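Local coordinates for MoaF-like domain-containing protein (Burkholderia vietnamiensis, PDB 5HAL) that is of unknown function, possibly a beta-lactamase, and folds as a calycin-like eight-stranded antiparallel barrel, at residues A74-E77 / A78-T82. Sequence-based numbering, arbitrary orientation.
Sequences AWQE and ADRAT
With CG of Gln76 swung opposite its own nitrogen (chi1 -179°) and the chain extended beyond it, the amide reaches over to the turn, where NE2 gives a straight hydrogen bond of 3.0 Å to Arg80 O. The acceptor lies in the plane of the Gln76 amide, but NE2 comes to the Arg80 carbonyl from the side, tilted from its plane. On the way CG of Gln76 passes close to Ala81 O, and the methyl CG2 of Thr82 sits 3.6 Å from Gln76 NE2, on the face of the hairpin that Gln76 and Thr82 share as a non-hydrogen-bonded antiparallel pair. The backbone closes the hairpin: Glu77 N donates to Ala81 O at 2.8 Å, and Arg80 N returns to Glu77 O across a type I turn. Asp79 holds CG between its backbone N and carbonyl carbon (chi1 70°), turning OD1 back to accept from Ala81 N, above the carboxylate plane, at 3.1 Å: an Asx turn. One water donates to both Glu77 OE1 and Asp79 OD1, which probably eases the repulsion between these carboxylates. Indole NE1 of Trp75 reaches Glu77 OE2 on its anti side at 2.8 Å, almost in the ring plane; with both oxygens held, carboxylate rotation is limited. This hairpin joins strands 70-76 and 82-88 of the barrel; Trp75 packs on Met43 of strand 42-49 and on Val59 and Tyr61 of strand 56-67, its ring meeting that of His85, while Ala81 rests on Phe98 of strand 93-99.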
loop_
_atom_site.group_PDB
_atom_site.type_symbol
_atom_site.label_atom_id
_atom_site.label_comp_id
_atom_site.label_asym_id
_atom_site.label_seq_id
_atom_site.Cartn_x
_atom_site.Cartn_y
_atom_site.Cartn_z
ATOM N N ALA A 74 -4.345 -2.853 5.004
ATOM C CA ALA A 74 -3.337 -3.526 5.824
ATOM C C ALA A 74 -3.044 -4.915 5.288
ATOM O O ALA A 74 -3.911 -5.585 4.732
ATOM C CB ALA A 74 -3.759 -3.645 7.309
ATOM N N TRP A 75 -1.804 -5.347 5.469
ATOM C CA TRP A 75 -1.408 -6.676 5.029
ATOM C C TRP A 75 -0.141 -7.083 5.770
ATOM O O TRP A 75 0.532 -6.263 6.399
ATOM C CB TRP A 75 -1.188 -6.719 3.518
ATOM C CG TRP A 75 -0.011 -5.908 3.025
ATOM C CD1 TRP A 75 1.301 -6.301 2.995
ATOM C CD2 TRP A 75 -0.048 -4.585 2.463
ATOM N NE1 TRP A 75 2.078 -5.306 2.451
ATOM C CE2 TRP A 75 1.274 -4.246 2.109
ATOM C CE3 TRP A 75 -1.077 -3.656 2.215
ATOM C CZ2 TRP A 75 1.601 -3.017 1.530
ATOM C CZ3 TRP A 75 -0.757 -2.440 1.640
ATOM C CH2 TRP A 75 0.578 -2.129 1.299
ATOM N N GLN A 76 0.178 -8.367 5.677
ATOM C CA GLN A 76 1.403 -8.906 6.236
ATOM C C GLN A 76 2.147 -9.635 5.129
ATOM O O GLN A 76 1.557 -10.432 4.398
ATOM C CB GLN A 76 1.097 -9.840 7.403
ATOM C CG GLN A 76 2.307 -10.434 8.081
ATOM C CD GLN A 76 1.934 -11.026 9.439
ATOM O OE1 GLN A 76 0.833 -11.570 9.614
ATOM N NE2 GLN A 76 2.831 -10.889 10.412
ATOM N N GLU A 77 3.439 -9.380 5.026
ATOM C CA GLU A 77 4.256 -9.893 3.945
ATOM C C GLU A 77 4.757 -11.293 4.289
ATOM O O GLU A 77 4.612 -11.767 5.419
ATOM C CB GLU A 77 5.407 -8.910 3.672
ATOM C CG GLU A 77 5.128 -8.038 2.445
ATOM C CD GLU A 77 5.662 -6.634 2.536
ATOM O OE1 GLU A 77 6.851 -6.454 2.871
ATOM O OE2 GLU A 77 4.892 -5.698 2.241
ATOM N N ALA A 78 5.358 -11.956 3.296
ATOM C CA ALA A 78 5.791 -13.338 3.470
ATOM C C ALA A 78 6.776 -13.487 4.618
ATOM O O ALA A 78 6.784 -14.524 5.291
ATOM C CB ALA A 78 6.409 -13.878 2.171
ATOM N N ASP A 79 7.619 -12.483 4.865
ATOM C CA ASP A 79 8.568 -12.611 5.963
ATOM C C ASP A 79 7.977 -12.125 7.282
ATOM O O ASP A 79 8.719 -11.983 8.263
ATOM C CB ASP A 79 9.895 -11.886 5.637
ATOM C CG ASP A 79 9.762 -10.356 5.631
ATOM O OD1 ASP A 79 8.631 -9.832 5.659
ATOM O OD2 ASP A 79 10.803 -9.668 5.588
ATOM N N ARG A 80 6.661 -11.870 7.317
ATOM C CA ARG A 80 5.843 -11.464 8.483
ATOM C C ARG A 80 6.002 -9.989 8.843
ATOM O O ARG A 80 5.465 -9.551 9.879
ATOM C CB ARG A 80 6.108 -12.348 9.715
ATOM C CG ARG A 80 5.698 -13.841 9.488
ATOM C CD ARG A 80 6.196 -14.737 10.591
ATOM N NE ARG A 80 7.654 -14.729 10.651
ATOM C CZ ARG A 80 8.366 -14.764 11.770
ATOM N NH1 ARG A 80 7.763 -14.807 12.955
ATOM N NH2 ARG A 80 9.692 -14.754 11.705
ATOM N N ALA A 81 6.684 -9.191 8.020
ATOM C CA ALA A 81 6.587 -7.739 8.156
ATOM C C ALA A 81 5.139 -7.303 7.966
ATOM O O ALA A 81 4.407 -7.891 7.166
ATOM C CB ALA A 81 7.491 -7.046 7.129
ATOM N N THR A 82 4.710 -6.275 8.710
ATOM C CA THR A 82 3.335 -5.786 8.613
ATOM C C THR A 82 3.298 -4.354 8.099
ATOM O O THR A 82 4.198 -3.547 8.371
ATOM C CB THR A 82 2.598 -5.846 9.955
ATOM O OG1 THR A 82 3.226 -4.958 10.887
ATOM C CG2 THR A 82 2.624 -7.257 10.512
HETATM O O HOH W 1 8.841 -7.922 3.814
#